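Local coordinates for adenine phosphoribosyltransferase, putative (Trypanosoma brucei brucei, PDB 5VN4), which probably catalyses the transfer of a phosphoribosyl group from 5-phospho-alpha-D-ribose 1-diphosphate to adenine, giving AMP and diphosphate in the purine salvage pathway, at residues T82-F87 against V151-V156; D72-L77 against L177-G182; P105-R110 against M137-G142. All blocks are in the same frame, centred on the assembly; numbering follows the deposited sequence.

Contact 1. Residues T82-F87 against V151-V156; sequences THILGF and VLIDDV. With HSX (5-O-phosphono-alpha-D-ribofuranose), chain D; ADE (adenine), chain C.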
loop_
_atom_site.group_PDB
_atom_site.type_symbol
_atom_site.label_atom_id
_atom_site.label_comp_id
_atom_site.label_asym_id
_atom_site.label_seq_id
_atom_site.Cartn_x
_atom_site.Cartn_y
_atom_site.Cartn_z
ATOM N N THR A 82 -3.674 4.335 -19.243
ATOM C CA THR A 82 -4.336 3.040 -19.162
ATOM C C THR A 82 -4.045 2.274 -17.878
ATOM O O THR A 82 -4.836 1.399 -17.511
ATOM C CB THR A 82 -3.958 2.149 -20.361
ATOM O OG1 THR A 82 -2.552 1.885 -20.345
ATOM C CG2 THR A 82 -4.359 2.805 -21.693
ATOM N N HIS A 83 -2.942 2.575 -17.191
ATOM C CA HIS A 83 -2.544 1.843 -15.997
ATOM C C HIS A 83 -1.747 2.765 -15.088
ATOM O O HIS A 83 -0.994 3.618 -15.560
ATOM C CB HIS A 83 -1.601 0.675 -16.325
ATOM C CG HIS A 83 -2.187 -0.356 -17.232
ATOM N ND1 HIS A 83 -2.359 -0.146 -18.583
ATOM C CD2 HIS A 83 -2.608 -1.618 -16.986
ATOM C CE1 HIS A 83 -2.886 -1.229 -19.126
ATOM N NE2 HIS A 83 -3.041 -2.138 -18.181
ATOM N N ILE A 84 -1.899 2.563 -13.780
ATOM C CA ILE A 84 -0.992 3.122 -12.782
ATOM C C ILE A 84 -0.229 1.967 -12.155
ATOM O O ILE A 84 -0.836 0.982 -11.714
ATOM C CB ILE A 84 -1.748 3.933 -11.714
ATOM C CG1 ILE A 84 -2.421 5.149 -12.367
ATOM C CG2 ILE A 84 -0.810 4.332 -10.563
ATOM C CD1 ILE A 84 -3.280 5.924 -11.434
ATOM N N LEU A 85 1.100 2.073 -12.145
ATOM C CA LEU A 85 1.994 1.075 -11.567
ATOM C C LEU A 85 2.610 1.700 -10.326
ATOM O O LEU A 85 3.226 2.765 -10.425
ATOM C CB LEU A 85 3.111 0.735 -12.557
ATOM C CG LEU A 85 2.826 -0.308 -13.645
ATOM C CD1 LEU A 85 1.593 0.043 -14.462
ATOM C CD2 LEU A 85 4.049 -0.427 -14.543
ATOM N N GLY A 86 2.444 1.060 -9.170
ATOM C CA GLY A 86 2.935 1.603 -7.916
ATOM C C GLY A 86 3.853 0.645 -7.182
ATOM O O GLY A 86 3.674 -0.575 -7.233
ATOM N N PHE A 87 4.830 1.213 -6.469
ATOM C CA PHE A 87 5.867 0.425 -5.810
ATOM C C PHE A 87 5.477 -0.017 -4.403
ATOM O O PHE A 87 5.017 0.784 -3.585
ATOM C CB PHE A 87 7.163 1.221 -5.703
ATOM C CG PHE A 87 7.822 1.499 -7.010
ATOM C CD1 PHE A 87 8.724 0.592 -7.558
ATOM C CD2 PHE A 87 7.558 2.672 -7.691
ATOM C CE1 PHE A 87 9.356 0.865 -8.757
ATOM C CE2 PHE A 87 8.181 2.943 -8.903
ATOM C CZ PHE A 87 9.085 2.043 -9.425
ATOM N N VAL A 151 1.642 5.310 -15.757
ATOM C CA VAL A 151 2.247 6.214 -14.785
ATOM C C VAL A 151 2.871 5.355 -13.698
ATOM O O VAL A 151 2.230 4.421 -13.210
ATOM C CB VAL A 151 1.188 7.156 -14.178
ATOM C CG1 VAL A 151 1.734 7.899 -12.952
ATOM C CG2 VAL A 151 0.685 8.125 -15.225
ATOM N N LEU A 152 4.119 5.658 -13.332
ATOM C CA LEU A 152 4.771 5.061 -12.169
ATOM C C LEU A 152 4.561 5.977 -10.970
ATOM O O LEU A 152 4.757 7.190 -11.083
ATOM C CB LEU A 152 6.273 4.928 -12.424
ATOM C CG LEU A 152 6.696 3.827 -13.392
ATOM C CD1 LEU A 152 8.147 4.040 -13.813
ATOM C CD2 LEU A 152 6.501 2.466 -12.768
ATOM N N ILE A 153 4.164 5.411 -9.823
ATOM C CA ILE A 153 3.914 6.215 -8.630
ATOM C C ILE A 153 4.617 5.624 -7.410
ATOM O O ILE A 153 4.642 4.403 -7.212
ATOM C CB ILE A 153 2.404 6.451 -8.379
ATOM C CG1 ILE A 153 2.185 7.499 -7.281
ATOM C CG2 ILE A 153 1.676 5.144 -8.044
ATOM C CD1 ILE A 153 0.772 8.056 -7.241
ATOM N N ASP A 154 5.199 6.509 -6.600
ATOM C CA ASP A 154 5.805 6.161 -5.322
ATOM C C ASP A 154 5.577 7.333 -4.375
ATOM O O ASP A 154 5.055 8.375 -4.776
ATOM C CB ASP A 154 7.295 5.866 -5.502
ATOM C CG ASP A 154 7.815 4.841 -4.520
ATOM O OD1 ASP A 154 7.079 4.493 -3.564
ATOM O OD2 ASP A 154 8.957 4.370 -4.731
ATOM N N ASP A 155 5.982 7.177 -3.110
ATOM C CA ASP A 155 5.898 8.333 -2.219
ATOM C C ASP A 155 7.079 9.286 -2.412
ATOM O O ASP A 155 6.891 10.463 -2.739
ATOM C CB ASP A 155 5.654 7.941 -0.751
ATOM C CG ASP A 155 6.839 7.264 -0.087
ATOM O OD1 ASP A 155 7.578 6.510 -0.762
ATOM O OD2 ASP A 155 6.996 7.464 1.146
ATOM N N VAL A 156 8.304 8.787 -2.248
ATOM C CA VAL A 156 9.514 9.604 -2.291
ATOM C C VAL A 156 10.320 9.224 -3.523
ATOM O O VAL A 156 10.475 8.038 -3.829
ATOM C CB VAL A 156 10.362 9.385 -1.021
ATOM C CG1 VAL A 156 11.674 10.181 -1.098
ATOM C CG2 VAL A 156 9.573 9.767 0.223
HETATM C C1 HSX D . 11.862 4.223 -0.284
HETATM O O4 HSX D . 12.910 4.424 -1.248
HETATM C C2 HSX D . 10.708 5.037 -0.839
HETATM O O2 HSX D . 9.442 4.581 -0.347
HETATM C C3 HSX D . 10.873 4.869 -2.334
HETATM O O3 HSX D . 10.377 3.588 -2.769
HETATM C C4 HSX D . 12.386 4.869 -2.498
HETATM C C5 HSX D . 12.946 6.246 -2.857
HETATM O O5 HSX D . 14.376 6.230 -2.825
HETATM P "P'" HSX D . 15.252 6.193 -4.189
HETATM O O1X HSX D . 15.167 4.798 -4.782
HETATM O O2X HSX D . 14.693 7.255 -5.096
HETATM O O3X HSX D . 16.640 6.534 -3.686
HETATM O O1 HSX D . 11.516 2.832 -0.233
HETATM N N9 ADE C . 13.059 6.902 0.797
HETATM C C8 ADE C . 14.276 7.250 0.298
HETATM N N7 ADE C . 14.804 8.306 0.877
HETATM C C5 ADE C . 13.862 8.677 1.817
HETATM C C6 ADE C . 13.822 9.732 2.761
HETATM N N6 ADE C . 14.801 10.645 2.911
HETATM N N1 ADE C . 12.733 9.813 3.552
HETATM C C2 ADE C . 11.757 8.906 3.398
HETATM N N3 ADE C . 11.686 7.876 2.557
HETATM C C4 ADE C . 12.780 7.821 1.781
HETATM O O HOH W 1 7.377 2.298 -2.083
#
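Phe87 and Asp154 meet where two parallel strands run out toward the bound sugar, and the phenylalanine can be traced atom by atom. Its CB lies 3.8 Å from Asp154 OD2, and CG keeps the same carboxylate oxygen close by. CG anti to the carbonyl carbon (chi1 -67°) directs the ring across toward the second strand, where CD2 comes 3.4 Å from Ile153 O, which sits at the ring edge near its plane. Farther out, CE2 reaches Leu152 CD2 at 4.2 Å. Ring and carboxylate planes are inclined by 26°.

Behind this point a regular parallel ladder pairs Ile84, Leu85 and Gly86 with Val151, Leu152 and Ile153. Leu85 N donates to Val151 O over 2.8 Å, almost straight at 176°, and Ile153 N returns a bond to Leu85 O. On the face of Ile84, where Gly86 contributes no side chain, the branch methyls Ile84 CG2 and Ile153 CG2 touch at 3.6 Å; helix 95-102 covers this face, both residues packing on Ile98. Leu85 and Leu152 occupy the other face, where Leu152 packs on Met163 of helix 161-172. The strand 149-153 leads directly into the acidic pair of the PRPP-binding motif of type I phosphoribosyltransferases, here Asp154 and Asp155 at the C-terminal edge of the sheet.

Each acid takes one ribose hydroxyl of the phosphoribose: HSX O3 donates to Asp154 OD2 at 2.5 Å, and HSX O2 to Asp155 OD1 at 2.7 Å. The second oxygen of Asp155 forms a salt bridge with Arg90, while a water lies within hydrogen-bonding distance of both Asp154 OD1 and Phe87 O.

Contact 2. Residues D72-L77 against L177-G182; sequences DRYKNL and LVEVAG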
loop_
_atom_site.group_PDB
_atom_site.type_symbol
_atom_site.label_atom_id
_atom_site.label_comp_id
_atom_site.label_asym_id
_atom_site.label_seq_id
_atom_site.Cartn_x
_atom_site.Cartn_y
_atom_site.Cartn_z
ATOM N N ASP A 72 -7.320 14.771 -11.357
ATOM C CA ASP A 72 -7.593 15.879 -12.268
ATOM C C ASP A 72 -6.537 15.973 -13.358
ATOM O O ASP A 72 -6.860 16.236 -14.522
ATOM C CB ASP A 72 -7.685 17.203 -11.506
ATOM C CG ASP A 72 -7.649 18.416 -12.431
ATOM O OD1 ASP A 72 -6.542 18.905 -12.752
ATOM O OD2 ASP A 72 -8.734 18.870 -12.854
ATOM N N ARG A 73 -5.268 15.767 -12.997
ATOM C CA ARG A 73 -4.182 15.879 -13.961
ATOM C C ARG A 73 -4.340 14.861 -15.079
ATOM O O ARG A 73 -4.228 15.196 -16.266
ATOM C CB ARG A 73 -2.849 15.683 -13.238
ATOM C CG ARG A 73 -1.634 15.776 -14.130
ATOM C CD ARG A 73 -0.382 15.846 -13.270
ATOM N NE ARG A 73 0.818 15.898 -14.096
ATOM C CZ ARG A 73 1.295 17.009 -14.647
ATOM N NH1 ARG A 73 0.685 18.173 -14.445
ATOM N NH2 ARG A 73 2.391 16.955 -15.392
ATOM N N TYR A 74 -4.604 13.605 -14.716
ATOM C CA TYR A 74 -4.669 12.556 -15.722
ATOM C C TYR A 74 -6.017 12.501 -16.429
ATOM O O TYR A 74 -6.080 12.011 -17.558
ATOM C CB TYR A 74 -4.268 11.210 -15.110
ATOM C CG TYR A 74 -2.883 11.252 -14.488
ATOM C CD1 TYR A 74 -1.844 11.954 -15.101
ATOM C CD2 TYR A 74 -2.615 10.613 -13.283
ATOM C CE1 TYR A 74 -0.579 12.009 -14.534
ATOM C CE2 TYR A 74 -1.358 10.663 -12.703
ATOM C CZ TYR A 74 -0.339 11.360 -13.334
ATOM O OH TYR A 74 0.911 11.404 -12.757
ATOM N N LYS A 75 -7.081 13.018 -15.806
ATOM C CA LYS A 75 -8.355 13.141 -16.507
ATOM C C LYS A 75 -8.275 14.153 -17.638
ATOM O O LYS A 75 -9.039 14.064 -18.605
ATOM C CB LYS A 75 -9.459 13.591 -15.551
ATOM C CG LYS A 75 -10.142 12.497 -14.772
ATOM C CD LYS A 75 -11.548 12.949 -14.391
ATOM C CE LYS A 75 -12.105 12.141 -13.236
ATOM N NZ LYS A 75 -11.928 10.683 -13.459
ATOM N N ASN A 76 -7.383 15.134 -17.526
ATOM C CA ASN A 76 -7.329 16.239 -18.471
ATOM C C ASN A 76 -6.272 16.051 -19.555
ATOM O O ASN A 76 -6.064 16.957 -20.370
ATOM C CB ASN A 76 -7.164 17.564 -17.721
ATOM C CG ASN A 76 -8.461 18.014 -17.058
ATOM O OD1 ASN A 76 -9.484 18.178 -17.727
ATOM N ND2 ASN A 76 -8.428 18.195 -15.742
ATOM N N LEU A 77 -5.618 14.894 -19.596
ATOM C CA LEU A 77 -4.739 14.575 -20.711
ATOM C C LEU A 77 -5.558 14.379 -21.980
ATOM O O LEU A 77 -6.667 13.839 -21.943
ATOM C CB LEU A 77 -3.961 13.294 -20.418
ATOM C CG LEU A 77 -2.984 13.353 -19.247
ATOM C CD1 LEU A 77 -2.276 12.021 -19.081
ATOM C CD2 LEU A 77 -1.989 14.479 -19.460
ATOM N N LEU A 177 5.702 5.211 -21.197
ATOM C CA LEU A 177 5.767 5.779 -19.856
ATOM C C LEU A 177 5.364 7.244 -19.962
ATOM O O LEU A 177 6.082 8.055 -20.559
ATOM C CB LEU A 177 7.167 5.614 -19.268
ATOM C CG LEU A 177 7.377 6.195 -17.864
ATOM C CD1 LEU A 177 6.361 5.639 -16.862
ATOM C CD2 LEU A 177 8.796 5.948 -17.377
ATOM N N VAL A 178 4.196 7.575 -19.411
ATOM C CA VAL A 178 3.664 8.927 -19.538
ATOM C C VAL A 178 4.300 9.867 -18.525
ATOM O O VAL A 178 4.685 10.992 -18.861
ATOM C CB VAL A 178 2.131 8.887 -19.408
ATOM C CG1 VAL A 178 1.543 10.292 -19.460
ATOM C CG2 VAL A 178 1.533 8.011 -20.498
ATOM N N GLU A 179 4.412 9.433 -17.273
ATOM C CA GLU A 179 4.845 10.317 -16.208
ATOM C C GLU A 179 5.280 9.462 -15.036
ATOM O O GLU A 179 4.816 8.329 -14.862
ATOM C CB GLU A 179 3.686 11.229 -15.784
ATOM C CG GLU A 179 4.018 12.285 -14.773
ATOM C CD GLU A 179 3.011 13.410 -14.794
ATOM O OE1 GLU A 179 3.032 14.204 -15.758
ATOM O OE2 GLU A 179 2.204 13.502 -13.851
ATOM N N VAL A 180 6.172 10.036 -14.237
ATOM C CA VAL A 180 6.588 9.510 -12.947
ATOM C C VAL A 180 6.022 10.446 -11.887
ATOM O O VAL A 180 6.184 11.668 -11.991
ATOM C CB VAL A 180 8.125 9.473 -12.892
ATOM C CG1 VAL A 180 8.637 9.440 -11.467
ATOM C CG2 VAL A 180 8.654 8.296 -13.718
ATOM N N ALA A 181 5.339 9.882 -10.887
ATOM C CA ALA A 181 4.605 10.660 -9.892
ATOM C C ALA A 181 5.055 10.310 -8.478
ATOM O O ALA A 181 5.299 9.143 -8.160
ATOM C CB ALA A 181 3.095 10.404 -9.989
ATOM N N GLY A 182 5.117 11.327 -7.617
ATOM C CA GLY A 182 5.377 11.110 -6.206
ATOM C C GLY A 182 4.868 12.275 -5.383
ATOM O O GLY A 182 4.372 13.270 -5.916
#
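Arg73 and Tyr74, consecutive residues near the end of helix 60-75, converge on the carboxylate of Glu179 from different directions. The arginine comes side-on: NE donates to Glu179 OE2 at 2.8 Å and NH2 to Glu179 OE1 at 2.8 Å, so each oxygen of the salt bridge has its own nitrogen. Both acceptors lie close to the guanidinium plane and are approached from their syn sides, although the guanidinium and carboxylate planes are still turned 31° apart. An extended chain from CG to NE, with CG opposite the backbone N (chi1 -180°), carries the arginine head out to the strand.

Tyr74 approaches OE2 from the anti side and from out of the carboxylate plane, its OH donating over 2.7 Å. Its ring plane stands 56° from that of the carboxylate, and the acid lies at the ring edge; Arg73 CB sits over one ring face, offset toward the rim. The same hydroxyl packs against Ala181 CB at 3.7 Å. Beyond the end of the helix, Leu77 CD1 meets Val178 CG1 at 4.2 Å, an apolar flank to the polar centre.

The contact lies away from the substrate sites and is mainly a polar tie: it joins the C-terminal turn of the helix to strand 176-182 of the central sheet, with Val209 of the next strand touching both Arg73 and Glu179.

Three donated bonds, two of them to OE2, thus hold the carboxylate of a buried glutamate. The positive guanidinium, with its two N-H donors, and the phenol O-H would probably favour its ionised form, and donors on both the syn and anti sides should restrict its rotation.

Contact 3. Residues P105-R110 against M137-G142; sequences PFVLIR and MTVRFG. With PPV (pyrophosphate), chain I.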
loop_
_atom_site.group_PDB
_atom_site.type_symbol
_atom_site.label_atom_id
_atom_site.label_comp_id
_atom_site.label_asym_id
_atom_site.label_seq_id
_atom_site.Cartn_x
_atom_site.Cartn_y
_atom_site.Cartn_z
ATOM N N PRO A 105 -6.656 0.013 -14.105
ATOM C CA PRO A 105 -5.942 -0.924 -13.230
ATOM C C PRO A 105 -4.860 -0.233 -12.417
ATOM O O PRO A 105 -4.163 0.668 -12.898
ATOM C CB PRO A 105 -5.314 -1.911 -14.217
ATOM C CG PRO A 105 -6.189 -1.849 -15.423
ATOM C CD PRO A 105 -6.641 -0.423 -15.512
ATOM N N PHE A 106 -4.713 -0.686 -11.175
ATOM C CA PHE A 106 -3.523 -0.421 -10.383
ATOM C C PHE A 106 -2.678 -1.687 -10.373
ATOM O O PHE A 106 -3.137 -2.744 -9.925
ATOM C CB PHE A 106 -3.848 0.015 -8.956
ATOM C CG PHE A 106 -2.616 0.286 -8.159
ATOM C CD1 PHE A 106 -1.819 1.380 -8.453
ATOM C CD2 PHE A 106 -2.212 -0.585 -7.167
ATOM C CE1 PHE A 106 -0.658 1.625 -7.740
ATOM C CE2 PHE A 106 -1.059 -0.345 -6.449
ATOM C CZ PHE A 106 -0.279 0.758 -6.738
ATOM N N VAL A 107 -1.458 -1.584 -10.891
ATOM C CA VAL A 107 -0.559 -2.717 -11.086
ATOM C C VAL A 107 0.542 -2.652 -10.032
ATOM O O VAL A 107 1.139 -1.589 -9.812
ATOM C CB VAL A 107 0.037 -2.686 -12.504
ATOM C CG1 VAL A 107 1.094 -3.765 -12.684
ATOM C CG2 VAL A 107 -1.065 -2.820 -13.546
ATOM N N LEU A 108 0.821 -3.784 -9.391
ATOM C CA LEU A 108 1.788 -3.841 -8.301
ATOM C C LEU A 108 3.200 -4.059 -8.828
ATOM O O LEU A 108 3.448 -4.996 -9.591
ATOM C CB LEU A 108 1.443 -4.978 -7.337
ATOM C CG LEU A 108 -0.002 -5.095 -6.871
ATOM C CD1 LEU A 108 -0.107 -6.180 -5.818
ATOM C CD2 LEU A 108 -0.498 -3.765 -6.348
ATOM N N ILE A 109 4.130 -3.219 -8.395
ATOM C CA ILE A 109 5.554 -3.488 -8.561
ATOM C C ILE A 109 6.069 -3.929 -7.201
ATOM O O ILE A 109 5.962 -3.180 -6.219
ATOM C CB ILE A 109 6.314 -2.257 -9.072
ATOM C CG1 ILE A 109 5.770 -1.827 -10.432
ATOM C CG2 ILE A 109 7.819 -2.550 -9.135
ATOM C CD1 ILE A 109 6.457 -0.626 -11.007
ATOM N N ARG A 110 6.590 -5.154 -7.117
ATOM C CA ARG A 110 6.843 -5.755 -5.819
ATOM C C ARG A 110 8.273 -6.241 -5.681
ATOM O O ARG A 110 8.932 -6.607 -6.661
ATOM C CB ARG A 110 5.875 -6.902 -5.515
ATOM C CG ARG A 110 4.419 -6.457 -5.467
ATOM C CD ARG A 110 3.599 -7.308 -4.511
ATOM N NE ARG A 110 4.017 -7.046 -3.141
ATOM C CZ ARG A 110 3.503 -7.615 -2.058
ATOM N NH1 ARG A 110 2.522 -8.502 -2.147
ATOM N NH2 ARG A 110 3.986 -7.288 -0.872
ATOM N N MET A 137 12.978 -5.443 -8.252
ATOM C CA MET A 137 11.536 -5.260 -8.358
ATOM C C MET A 137 10.982 -6.175 -9.440
ATOM O O MET A 137 11.677 -6.527 -10.399
ATOM C CB MET A 137 11.190 -3.811 -8.702
ATOM C CG MET A 137 11.447 -2.829 -7.567
ATOM S SD MET A 137 10.378 -3.157 -6.149
ATOM C CE MET A 137 10.983 -1.932 -4.987
ATOM N N THR A 138 9.719 -6.559 -9.275
ATOM C CA THR A 138 9.055 -7.448 -10.217
ATOM C C THR A 138 7.660 -6.921 -10.531
ATOM O O THR A 138 7.085 -6.133 -9.778
ATOM C CB THR A 138 8.959 -8.890 -9.692
ATOM O OG1 THR A 138 8.214 -8.899 -8.470
ATOM C CG2 THR A 138 10.346 -9.478 -9.451
ATOM N N VAL A 139 7.117 -7.385 -11.655
ATOM C CA VAL A 139 5.755 -7.060 -12.072
ATOM C C VAL A 139 5.176 -8.281 -12.773
ATOM O O VAL A 139 5.903 -9.062 -13.397
ATOM C CB VAL A 139 5.723 -5.792 -12.962
ATOM C CG1 VAL A 139 6.283 -6.073 -14.358
ATOM C CG2 VAL A 139 4.328 -5.197 -13.015
ATOM N N ARG A 140 3.862 -8.464 -12.657
ATOM C CA ARG A 140 3.202 -9.607 -13.274
ATOM C C ARG A 140 3.260 -9.475 -14.791
ATOM O O ARG A 140 2.916 -8.424 -15.337
ATOM C CB ARG A 140 1.739 -9.636 -12.823
ATOM C CG ARG A 140 1.042 -10.976 -12.947
ATOM C CD ARG A 140 -0.380 -10.907 -12.385
ATOM N NE ARG A 140 -1.219 -9.979 -13.141
ATOM C CZ ARG A 140 -1.783 -10.269 -14.312
ATOM N NH1 ARG A 140 -1.603 -11.464 -14.863
ATOM N NH2 ARG A 140 -2.526 -9.366 -14.936
ATOM N N PHE A 141 3.686 -10.535 -15.471
ATOM C CA PHE A 141 3.621 -10.546 -16.922
ATOM C C PHE A 141 2.163 -10.560 -17.360
ATOM O O PHE A 141 1.344 -11.307 -16.813
ATOM C CB PHE A 141 4.338 -11.770 -17.484
ATOM C CG PHE A 141 4.400 -11.782 -18.980
ATOM C CD1 PHE A 141 5.365 -11.048 -19.648
ATOM C CD2 PHE A 141 3.478 -12.505 -19.725
ATOM C CE1 PHE A 141 5.423 -11.044 -21.026
ATOM C CE2 PHE A 141 3.534 -12.504 -21.108
ATOM C CZ PHE A 141 4.507 -11.769 -21.757
ATOM N N GLY A 142 1.832 -9.712 -18.324
ATOM C CA GLY A 142 0.480 -9.612 -18.824
ATOM C C GLY A 142 -0.380 -8.568 -18.149
ATOM O O GLY A 142 -1.546 -8.405 -18.536
HETATM O O11 PPV I . 4.670 -11.126 4.471
HETATM P P1 PPV I . 3.885 -11.203 3.181
HETATM O O21 PPV I . 2.900 -12.345 3.105
HETATM O O31 PPV I . 4.707 -11.029 1.927
HETATM O OPP PPV I . 2.930 -9.912 3.242
HETATM P P2 PPV I . 2.785 -8.825 2.060
HETATM O O12 PPV I . 1.572 -8.082 2.585
HETATM O O22 PPV I . 2.544 -9.651 0.811
HETATM O O32 PPV I . 4.081 -8.053 2.057
HETATM O O HOH W 2 2.165 -7.038 -10.759
#
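A single antiparallel bridge, Arg110 with Thr138, joins the end of parallel-sheet strand 106-109 to strand 138-140, half of the two-stranded ribbon that carries the flexible loop of type I phosphoribosyltransferases. Arg110 N donates to Thr138 O at 2.9 Å, and Thr138 N to Arg110 O at 2.7 Å. That carbonyl accepts twice: Thr138 OG1, placed between the backbone N and the carbonyl carbon (chi1 60°), also donates to Arg110 O at 3.0 Å, from 46° above the carbonyl plane. Beyond the bridge the strands diverge, their N-to-C directions at 143° where exact antiparallel would be 180°, and one water takes over, donating to Leu108 O and accepting from Arg140 N.

Apolar side chains make the other meetings. Val107 CG1 touches Val139 CG2 at 3.6 Å, and Ile109 CG2 meets Met137 CB at 3.6 Å, the isoleucine and methionine crossing at about a right angle.

The Arg110 guanidinium reaches a bound pyrophosphate, which lies at its edge, NH2 donating to PPV O32 at 3.0 Å, while NE forms a salt bridge with Asp88. Because Ser89, Arg90, Lys111 and Tyr129 of the second subunit bind this pyrophosphate too, Arg110, with Lys114 of its own chain, contributes to a site shared across the dimer interface. Leu169 of helix 161-172 packs on Ile109, Met137 and Val139, strand 83-87 lies beside Val107 and Ile109, and strand 119-121 adjoins Thr138.

Overall arrangement
From the N terminus, helix 60-75 supplies the first half of contact 2, which closes only when the chain reaches strand 176-182. Inside that long loop, strand 83-87 opens contact 1 and is joined by strand 149-153; inside this in turn, 105-110 and 137-142 close contact 3. The three are therefore nested without crossing. Strand 149-153 lies between the strands 83-87 and 176-182, where Leu152 O is probably bonded to Ala181 N, while Ile84 O and Gly86 O probably bond to Val107 N and Ile109 N. Contacts 2 and 3, with centres about 18 Å apart, do not touch: one ties a helix to the sheet, the other a ribbon.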